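Local coordinates for protein PT26-6P (Thermococcus sp., PDB 2WB7) that is of unknown function but is encoded by a mobile genetic element of euryarchaea and joins immunoglobulin-like domains to a bundle of helices, at residues A33-D38 and T289-Y294; Y56-I61 and S65-Q70; P133-I138 and L358-V363; V363-D366 and K370-I373. All coordinates share one frame; numbering follows the deposited sequence.

Contact 1: A33-D38 and T289-Y294; sequences AKLRSD and TPNPGY
Leu35 and Asn291 meet where the loop leaving helix 21-34 passes a type II beta turn, Asn291 to Tyr294, just beyond strand 281-290 of the second immunoglobulin-like domain. The case illustrates how a turn can present its two flanking side chains to a passing loop without any hydrogen bond between the segments. Pro292 and Gly293 occupy the turn's two central positions, and the positive phi of Gly293 (52°) suits the glycine there. A weak bond from Tyr294 N to Asn291 O, 3.3 Å, closes the turn.

Asn291 holds CG anti to its own backbone N (chi1 168°), which carries the amide toward Leu35. Its ND2 lies 3.9 Å from both CB and CD1 of Leu35, so the nitrogen end of the amide rests against the leucine's side chain and the two side chains run at a slant to each other. The backbone of Asn291 is tied to Asp265, while Leu35 also packs on Leu263.

Tyr294 supplies the other half of the buried surface on the turn. Its ring extends past the loop after the helix toward strand 52-62, where the hydroxyl makes a weak hydrogen bond to Leu60 O. Along the way the ring approaches the backbone rather than the side chain of Leu35: Tyr294 CE1 stands 4.4 Å from Leu35 O.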
# COMPACT_ATOMS: atom_id res chain seq x y z
N ALA A 33 6.64 -1.46 10.41
CA ALA A 33 7.06 -0.47 11.40
C ALA A 33 6.38 0.85 11.11
O ALA A 33 5.82 1.46 11.99
CB ALA A 33 8.55 -0.30 11.37
N LYS A 34 6.43 1.28 9.86
CA LYS A 34 5.78 2.54 9.47
C LYS A 34 4.28 2.57 9.82
O LYS A 34 3.69 3.63 9.95
CB LYS A 34 5.95 2.78 7.96
CG LYS A 34 7.33 3.22 7.47
CD LYS A 34 7.21 3.68 6.00
CE LYS A 34 8.47 4.38 5.47
NZ LYS A 34 9.55 3.41 5.11
N LEU A 35 3.68 1.39 9.97
CA LEU A 35 2.24 1.30 10.20
C LEU A 35 1.91 0.95 11.64
O LEU A 35 0.75 0.75 11.97
CB LEU A 35 1.63 0.23 9.30
CG LEU A 35 1.82 0.41 7.80
CD1 LEU A 35 1.26 -0.77 7.03
CD2 LEU A 35 1.17 1.70 7.35
N ARG A 36 2.93 0.84 12.49
CA ARG A 36 2.75 0.53 13.90
C ARG A 36 2.03 1.68 14.57
O ARG A 36 2.39 2.84 14.37
CB ARG A 36 4.11 0.35 14.59
CG ARG A 36 4.12 -0.62 15.75
CD ARG A 36 5.26 -0.32 16.72
NE ARG A 36 4.87 0.69 17.70
CZ ARG A 36 5.17 1.99 17.61
NH1 ARG A 36 5.87 2.44 16.58
NH2 ARG A 36 4.76 2.84 18.55
N SER A 37 1.00 1.37 15.35
CA SER A 37 0.28 2.43 16.05
C SER A 37 0.33 2.34 17.58
O SER A 37 0.70 1.32 18.16
CB SER A 37 -1.17 2.51 15.59
OG SER A 37 -1.62 3.86 15.56
N ASP A 38 -0.03 3.44 18.22
CA ASP A 38 -0.26 3.45 19.64
C ASP A 38 -1.73 3.70 19.87
O ASP A 38 -2.42 4.28 19.03
CB ASP A 38 0.56 4.55 20.31
CG ASP A 38 1.90 4.05 20.79
OD1 ASP A 38 1.98 2.85 21.15
OD2 ASP A 38 2.87 4.84 20.80
N THR A 289 1.98 -10.76 3.99
CA THR A 289 2.36 -10.88 5.40
C THR A 289 1.29 -10.31 6.30
O THR A 289 0.86 -9.17 6.10
CB THR A 289 3.63 -10.05 5.73
OG1 THR A 289 4.50 -10.03 4.60
CG2 THR A 289 4.37 -10.62 6.92
N PRO A 290 0.85 -11.08 7.30
CA PRO A 290 -0.02 -10.42 8.26
C PRO A 290 0.81 -9.33 8.91
O PRO A 290 2.03 -9.47 9.01
CB PRO A 290 -0.34 -11.54 9.26
CG PRO A 290 0.81 -12.50 9.13
CD PRO A 290 1.13 -12.48 7.66
N ASN A 291 0.18 -8.24 9.32
CA ASN A 291 0.90 -7.12 9.91
C ASN A 291 0.95 -7.28 11.43
O ASN A 291 -0.07 -7.10 12.13
CB ASN A 291 0.26 -5.80 9.48
CG ASN A 291 0.78 -4.65 10.27
OD1 ASN A 291 1.44 -4.84 11.29
ND2 ASN A 291 0.50 -3.43 9.82
N PRO A 292 2.15 -7.62 11.95
CA PRO A 292 2.36 -8.31 13.24
C PRO A 292 1.72 -7.61 14.44
O PRO A 292 2.06 -6.46 14.73
CB PRO A 292 3.89 -8.31 13.39
CG PRO A 292 4.44 -8.05 12.01
CD PRO A 292 3.42 -7.17 11.35
N GLY A 293 0.81 -8.29 15.13
CA GLY A 293 0.26 -7.77 16.38
C GLY A 293 -0.28 -6.36 16.23
O GLY A 293 -0.05 -5.51 17.08
N TYR A 294 -0.99 -6.12 15.14
CA TYR A 294 -1.63 -4.84 14.98
C TYR A 294 -2.91 -4.86 15.77
O TYR A 294 -3.44 -3.81 16.12
CB TYR A 294 -1.93 -4.58 13.51
CG TYR A 294 -2.77 -3.36 13.30
CD1 TYR A 294 -2.25 -2.09 13.51
CD2 TYR A 294 -4.10 -3.47 12.92
CE1 TYR A 294 -3.02 -0.96 13.33
CE2 TYR A 294 -4.88 -2.34 12.73
CZ TYR A 294 -4.33 -1.09 12.94
OH TYR A 294 -5.09 0.03 12.76

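Contact 2: Y56-I61 and S65-Q70; sequences YGPGLI and SAFPVQ
Tyr56 and Gln70 form an antiparallel hydrogen-bonded pair in the hairpin of strands 52-62 and 66-75, part of the first immunoglobulin-like domain. Both backbone groups of each residue are used: Tyr56 N gives its hydrogen to Gln70 O at 2.6 Å, in the carbonyl plane, and Gln70 N returns one to Tyr56 O at 2.7 Å. A CA-H...O contact from Val69, with CA 3.3 Å from Tyr56 O, adds to the second acceptor.

The pairing stops there, consistent with the prolines: Pro58 and Pro68 occupy the next position where paired bonds would be expected, and neither nitrogen has a hydrogen to give; instead Pro58 CG packs on Pro68 CD at 3.6 Å. Neighbouring strands make backbone bonds with Gly57 (Val40), Phe67 (Met128) and Val69 (Thr126), and Ile61 bonds to His220 and Thr222. Tyr42 OH bonds to Pro58 O, Ser37 OG to Leu60 N, Asp265 OD2 accepts from Ala66 N, and Ser65 OG bonds to Tyr62 O and Ser264 N.

Nearer the turn, apolar contact takes over. Phe67 CG sits between its backbone N and carbonyl carbon (chi1 51°), turning a ring face to Ile61 CD1, which makes a CH-pi contact 3.5 Å from the centroid; Pro58 CG touches Phe67 CB. With an alanine at Phe67 the CB contact would remain, but Ile61 CD1 is likely to lose the ring face it rests on, opening a gap there. Strand 66-75 runs between strands 52-62 and 120-129, and Phe67 also packs on Phe163 and Ile165 of strand 163-178, which belongs to another sheet.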
# COMPACT_ATOMS: atom_id res chain seq x y z
N TYR A 56 -10.89 3.08 23.40
CA TYR A 56 -9.58 3.29 22.79
C TYR A 56 -9.40 2.54 21.47
O TYR A 56 -9.83 1.39 21.33
CB TYR A 56 -8.48 2.84 23.75
CG TYR A 56 -8.56 3.45 25.11
CD1 TYR A 56 -7.90 4.63 25.41
CD2 TYR A 56 -9.28 2.82 26.12
CE1 TYR A 56 -7.97 5.19 26.65
CE2 TYR A 56 -9.35 3.36 27.38
CZ TYR A 56 -8.69 4.55 27.64
OH TYR A 56 -8.76 5.10 28.91
N GLY A 57 -8.73 3.18 20.52
CA GLY A 57 -8.34 2.53 19.28
C GLY A 57 -7.02 3.08 18.78
O GLY A 57 -6.45 3.96 19.41
N PRO A 58 -6.53 2.55 17.65
CA PRO A 58 -5.24 2.98 17.10
C PRO A 58 -5.23 4.48 16.84
O PRO A 58 -6.28 5.08 16.68
CB PRO A 58 -5.14 2.22 15.78
CG PRO A 58 -6.08 1.06 15.93
CD PRO A 58 -7.20 1.56 16.79
N GLY A 59 -4.03 5.06 16.82
CA GLY A 59 -3.88 6.46 16.45
C GLY A 59 -3.92 6.59 14.94
O GLY A 59 -4.39 7.60 14.40
N LEU A 60 -3.42 5.57 14.24
CA LEU A 60 -3.49 5.53 12.79
C LEU A 60 -4.17 4.24 12.27
O LEU A 60 -3.78 3.12 12.62
CB LEU A 60 -2.09 5.64 12.21
CG LEU A 60 -2.05 5.65 10.69
CD1 LEU A 60 -2.13 7.10 10.19
CD2 LEU A 60 -0.80 4.92 10.16
N ILE A 61 -5.21 4.42 11.45
CA ILE A 61 -5.82 3.32 10.71
C ILE A 61 -5.61 3.64 9.24
O ILE A 61 -5.97 4.72 8.78
CB ILE A 61 -7.33 3.23 10.96
CG1 ILE A 61 -7.62 3.16 12.46
CG2 ILE A 61 -7.94 2.03 10.23
CD1 ILE A 61 -9.11 3.05 12.77
N SER A 65 -9.10 -0.73 6.90
CA SER A 65 -8.69 -1.84 7.77
C SER A 65 -9.62 -2.03 8.98
O SER A 65 -10.35 -1.14 9.39
CB SER A 65 -7.27 -1.66 8.27
OG SER A 65 -6.49 -1.00 7.32
N ALA A 66 -9.57 -3.24 9.52
CA ALA A 66 -10.24 -3.55 10.76
C ALA A 66 -9.23 -3.18 11.85
O ALA A 66 -8.03 -3.15 11.60
CB ALA A 66 -10.58 -5.02 10.80
N PHE A 67 -9.70 -2.88 13.05
CA PHE A 67 -8.77 -2.40 14.07
C PHE A 67 -9.24 -2.78 15.45
O PHE A 67 -10.43 -2.92 15.68
CB PHE A 67 -8.63 -0.88 13.97
CG PHE A 67 -9.94 -0.16 13.95
CD1 PHE A 67 -10.56 0.21 15.14
CD2 PHE A 67 -10.57 0.13 12.76
CE1 PHE A 67 -11.78 0.88 15.12
CE2 PHE A 67 -11.78 0.79 12.73
CZ PHE A 67 -12.39 1.16 13.91
N PRO A 68 -8.29 -2.95 16.37
CA PRO A 68 -8.68 -3.37 17.70
C PRO A 68 -9.28 -2.18 18.43
O PRO A 68 -8.78 -1.06 18.32
CB PRO A 68 -7.35 -3.78 18.35
CG PRO A 68 -6.26 -3.16 17.53
CD PRO A 68 -6.89 -2.47 16.34
N VAL A 69 -10.36 -2.43 19.15
CA VAL A 69 -10.95 -1.41 19.99
C VAL A 69 -10.92 -1.91 21.41
O VAL A 69 -11.35 -3.03 21.69
CB VAL A 69 -12.41 -1.12 19.62
CG1 VAL A 69 -13.06 -0.21 20.67
CG2 VAL A 69 -12.49 -0.49 18.25
N GLN A 70 -10.39 -1.08 22.31
CA GLN A 70 -10.42 -1.37 23.73
C GLN A 70 -11.47 -0.52 24.44
O GLN A 70 -11.57 0.69 24.22
CB GLN A 70 -9.05 -1.16 24.36
CG GLN A 70 -8.25 -2.44 24.46
CD GLN A 70 -6.84 -2.20 24.94
OE1 GLN A 70 -6.02 -1.67 24.20
NE2 GLN A 70 -6.54 -2.61 26.17

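Contact 3: P133-I138 and L358-V363; sequences PLVYQI and LVYAYV
Tyr360 donates its hydroxyl hydrogen to Tyr362 OH over 3.0 Å, and the accepting oxygen lies in the plane of the Tyr360 ring. This bond between alternate residues of strand 350-364 satisfies a buried phenol and restrains the ring, which in turn offers its rim to helix 135-144. With CG anti to the backbone N (chi1 177°), Tyr360 reaches out from the sheet to Val135, whose CG2 comes to 3.7 Å from CE1, at the edge and near the ring plane. Val135 O is also close to CE1, at 3.9 Å.

One helical turn further on, Ile138 faces Leu358, their CG2 and CD1 methyls 4.4 Å apart. The phenol bond lies within the strand; across the two segments the side-chain contacts are apolar, an example of a short helix laid against a sheet by alternate strand residues. Replacing Tyr360 with a leucine would probably leave the Tyr362 hydroxyl without its donor and uncover the Val135 methyl.

The helix belongs to the first immunoglobulin-like domain and the strand to the second. Leu358 also touches Ala141 and Ile142 of the same helix, Val135 reaches Trp374 on strand 370-379, and Ile138 packs on Ile155 of helix 149-157.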
# COMPACT_ATOMS: atom_id res chain seq x y z
N PRO A 133 -17.47 0.11 1.06
CA PRO A 133 -18.20 0.03 -0.20
C PRO A 133 -17.61 -0.95 -1.22
O PRO A 133 -18.38 -1.62 -1.93
CB PRO A 133 -18.11 1.45 -0.75
CG PRO A 133 -17.53 2.29 0.32
CD PRO A 133 -16.76 1.39 1.20
N LEU A 134 -16.29 -1.06 -1.28
CA LEU A 134 -15.62 -1.89 -2.28
C LEU A 134 -15.49 -3.40 -1.97
O LEU A 134 -15.29 -4.22 -2.88
CB LEU A 134 -14.24 -1.31 -2.59
CG LEU A 134 -14.30 0.03 -3.32
CD1 LEU A 134 -12.94 0.42 -3.89
CD2 LEU A 134 -15.35 -0.06 -4.43
N VAL A 135 -15.62 -3.77 -0.69
CA VAL A 135 -15.22 -5.12 -0.25
C VAL A 135 -15.78 -6.27 -1.10
O VAL A 135 -15.05 -7.23 -1.38
CB VAL A 135 -15.55 -5.36 1.26
CG1 VAL A 135 -17.03 -5.23 1.51
CG2 VAL A 135 -15.08 -6.74 1.70
N TYR A 136 -17.05 -6.21 -1.49
CA TYR A 136 -17.65 -7.33 -2.22
C TYR A 136 -17.29 -7.32 -3.70
O TYR A 136 -17.19 -8.37 -4.33
CB TYR A 136 -19.16 -7.35 -2.05
CG TYR A 136 -19.60 -7.51 -0.62
CD1 TYR A 136 -19.02 -8.47 0.20
CD2 TYR A 136 -20.60 -6.71 -0.09
CE1 TYR A 136 -19.42 -8.62 1.53
CE2 TYR A 136 -21.02 -6.85 1.23
CZ TYR A 136 -20.42 -7.81 2.03
OH TYR A 136 -20.81 -7.95 3.35
N GLN A 137 -17.10 -6.13 -4.25
CA GLN A 137 -16.66 -6.02 -5.62
C GLN A 137 -15.26 -6.57 -5.77
O GLN A 137 -14.91 -7.15 -6.79
CB GLN A 137 -16.67 -4.57 -6.04
CG GLN A 137 -17.92 -3.87 -5.61
CD GLN A 137 -18.11 -2.59 -6.36
OE1 GLN A 137 -18.22 -2.60 -7.58
NE2 GLN A 137 -18.14 -1.47 -5.64
N ILE A 138 -14.44 -6.35 -4.74
CA ILE A 138 -13.08 -6.87 -4.76
C ILE A 138 -13.14 -8.37 -4.62
O ILE A 138 -12.44 -9.10 -5.32
CB ILE A 138 -12.25 -6.28 -3.63
CG1 ILE A 138 -12.20 -4.77 -3.77
CG2 ILE A 138 -10.85 -6.82 -3.68
CD1 ILE A 138 -11.40 -4.31 -4.94
N LEU A 358 -4.85 -8.59 -5.70
CA LEU A 358 -6.00 -8.48 -4.83
C LEU A 358 -6.05 -9.64 -3.84
O LEU A 358 -5.95 -10.81 -4.23
CB LEU A 358 -7.27 -8.45 -5.67
CG LEU A 358 -7.39 -7.39 -6.78
CD1 LEU A 358 -8.73 -7.52 -7.45
CD2 LEU A 358 -7.23 -5.99 -6.25
N VAL A 359 -6.20 -9.31 -2.56
CA VAL A 359 -6.41 -10.31 -1.51
C VAL A 359 -7.65 -9.99 -0.69
O VAL A 359 -7.96 -8.83 -0.41
CB VAL A 359 -5.21 -10.39 -0.56
CG1 VAL A 359 -5.33 -11.61 0.33
CG2 VAL A 359 -3.93 -10.45 -1.37
N TYR A 360 -8.35 -11.05 -0.32
CA TYR A 360 -9.58 -10.96 0.43
C TYR A 360 -9.48 -11.96 1.57
O TYR A 360 -9.23 -13.14 1.32
CB TYR A 360 -10.74 -11.33 -0.49
CG TYR A 360 -12.10 -11.36 0.16
CD1 TYR A 360 -12.85 -10.21 0.29
CD2 TYR A 360 -12.64 -12.56 0.60
CE1 TYR A 360 -14.12 -10.24 0.87
CE2 TYR A 360 -13.90 -12.61 1.18
CZ TYR A 360 -14.63 -11.44 1.32
OH TYR A 360 -15.89 -11.49 1.89
N ALA A 361 -9.66 -11.50 2.80
CA ALA A 361 -9.60 -12.42 3.95
C ALA A 361 -10.61 -12.07 5.04
O ALA A 361 -11.33 -11.08 4.94
CB ALA A 361 -8.18 -12.51 4.51
N TYR A 362 -10.66 -12.90 6.07
CA TYR A 362 -11.53 -12.68 7.21
C TYR A 362 -10.72 -12.57 8.47
O TYR A 362 -9.83 -13.37 8.73
CB TYR A 362 -12.51 -13.83 7.36
CG TYR A 362 -13.51 -13.94 6.24
CD1 TYR A 362 -14.68 -13.21 6.27
CD2 TYR A 362 -13.28 -14.77 5.15
CE1 TYR A 362 -15.61 -13.30 5.24
CE2 TYR A 362 -14.20 -14.86 4.11
CZ TYR A 362 -15.36 -14.12 4.17
OH TYR A 362 -16.27 -14.20 3.15
N VAL A 363 -11.02 -11.54 9.25
CA VAL A 363 -10.52 -11.46 10.60
C VAL A 363 -11.60 -12.10 11.46
O VAL A 363 -12.74 -11.62 11.46
CB VAL A 363 -10.37 -10.01 11.02
CG1 VAL A 363 -9.99 -9.91 12.48
CG2 VAL A 363 -9.35 -9.32 10.11

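Contact 4: V363-D366 and K370-I373; sequences VERD and KIPI
The beta hairpin of strands 350-364 and 370-379 is paired here near its turn by Val363 and Ile371, an antiparallel hydrogen-bonded pair. Val363 N reaches Ile371 O at 2.8 Å, and Ile371 N reaches Val363 O at the same distance; both donors sit some way off the plane of the carbonyl they meet.

Alternation along the strands then sorts the side chains by character. On the face of Val363 and Ile371 the contacts are apolar, and Val363 CG2 also meets Ile373 CD1 at 3.6 Å. On the other face the non-hydrogen-bonded pair Glu364 and Lys370 extend alongside one another in the same direction. The lysine chain bends at its last torsion (chi4 63°), bringing NZ over to Glu364 OE2 in a salt bridge of 3.0 Å. Gly368 O, in the turn, takes a hydrogen bond from that same NZ, so one ammonium group links the strand end to the loop.

Arg365 reaches both outward and back: NH1 bonds to Trp103 O and Val127 O, while NH2 forms a salt bridge with Asp367 in the turn. Within the antiparallel sheet strand 350-364 is flanked on its far side by strand 301-314, and strand 370-379 by strand 253-261.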
# COMPACT_ATOMS: atom_id res chain seq x y z
N VAL A 363 -11.02 -11.54 9.25
CA VAL A 363 -10.52 -11.46 10.60
C VAL A 363 -11.60 -12.10 11.46
O VAL A 363 -12.74 -11.62 11.46
CB VAL A 363 -10.37 -10.01 11.02
CG1 VAL A 363 -9.99 -9.91 12.48
CG2 VAL A 363 -9.35 -9.32 10.11
N GLU A 364 -11.26 -13.18 12.15
CA GLU A 364 -12.24 -13.84 13.02
C GLU A 364 -12.12 -13.37 14.46
O GLU A 364 -11.17 -13.71 15.17
CB GLU A 364 -12.14 -15.36 12.98
CG GLU A 364 -13.46 -15.96 13.40
CD GLU A 364 -13.35 -17.17 14.33
OE1 GLU A 364 -12.33 -17.91 14.29
OE2 GLU A 364 -14.32 -17.39 15.08
N ARG A 365 -13.11 -12.58 14.87
CA ARG A 365 -13.17 -12.01 16.20
C ARG A 365 -13.47 -13.09 17.23
O ARG A 365 -14.15 -14.08 16.94
CB ARG A 365 -14.27 -10.96 16.22
CG ARG A 365 -14.07 -9.86 17.19
CD ARG A 365 -14.92 -8.69 16.79
NE ARG A 365 -16.31 -9.09 16.63
CZ ARG A 365 -17.32 -8.24 16.47
NH1 ARG A 365 -17.11 -6.94 16.45
NH2 ARG A 365 -18.56 -8.70 16.35
N ASP A 366 -12.97 -12.90 18.45
CA ASP A 366 -13.12 -13.92 19.50
C ASP A 366 -14.57 -14.36 19.70
O ASP A 366 -14.81 -15.46 20.13
CB ASP A 366 -12.54 -13.42 20.82
CG ASP A 366 -13.14 -12.10 21.26
OD1 ASP A 366 -13.92 -11.50 20.47
OD2 ASP A 366 -12.84 -11.65 22.40
N LYS A 370 -17.16 -13.04 11.79
CA LYS A 370 -16.05 -12.97 10.82
C LYS A 370 -16.07 -11.72 9.95
O LYS A 370 -16.99 -11.54 9.16
CB LYS A 370 -16.03 -14.22 9.95
CG LYS A 370 -15.29 -15.36 10.59
CD LYS A 370 -15.84 -16.68 10.14
CE LYS A 370 -15.37 -17.81 11.07
NZ LYS A 370 -15.87 -17.68 12.51
N ILE A 371 -15.06 -10.86 10.08
CA ILE A 371 -15.03 -9.56 9.39
C ILE A 371 -14.16 -9.57 8.12
O ILE A 371 -12.95 -9.77 8.19
CB ILE A 371 -14.49 -8.45 10.33
CG1 ILE A 371 -15.30 -8.39 11.61
CG2 ILE A 371 -14.53 -7.11 9.66
CD1 ILE A 371 -14.84 -7.31 12.56
N PRO A 372 -14.78 -9.32 6.95
CA PRO A 372 -14.08 -9.42 5.66
C PRO A 372 -13.16 -8.23 5.41
O PRO A 372 -13.57 -7.08 5.56
CB PRO A 372 -15.23 -9.40 4.64
CG PRO A 372 -16.51 -9.35 5.44
CD PRO A 372 -16.16 -8.82 6.78
N ILE A 373 -11.91 -8.49 5.03
CA ILE A 373 -11.02 -7.41 4.66
C ILE A 373 -10.41 -7.69 3.29
O ILE A 373 -10.31 -8.86 2.87
CB ILE A 373 -9.89 -7.21 5.67
CG1 ILE A 373 -9.24 -8.55 5.99
CG2 ILE A 373 -10.44 -6.56 6.93
CD1 ILE A 373 -8.05 -8.42 6.87

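How the contacts relate
Contacts 3 and 4 share Val363 and strand 350-364, and a backbone bond from Ile373 N to Ala361 O continues the contact 4 ladder into the strand of contact 3. Contacts 1 and 2 touch: Ser37 OG probably bonds to Leu60 N. Chemistry follows place. The two hairpins, contacts 2 and 4, carry paired backbone bonds within one domain each, whereas contacts 1 and 3 join distant parts of the chain chiefly through side chains, with no hydrogen bond across. All four are largely buried; contact 4 alone puts an exposed residue, Lys370, and a salt bridge across its segments. Ala66 CB of contact 2 packs on Ile373 CG2 of contact 4, where, as in contact 3, the two immunoglobulin-like domains meet.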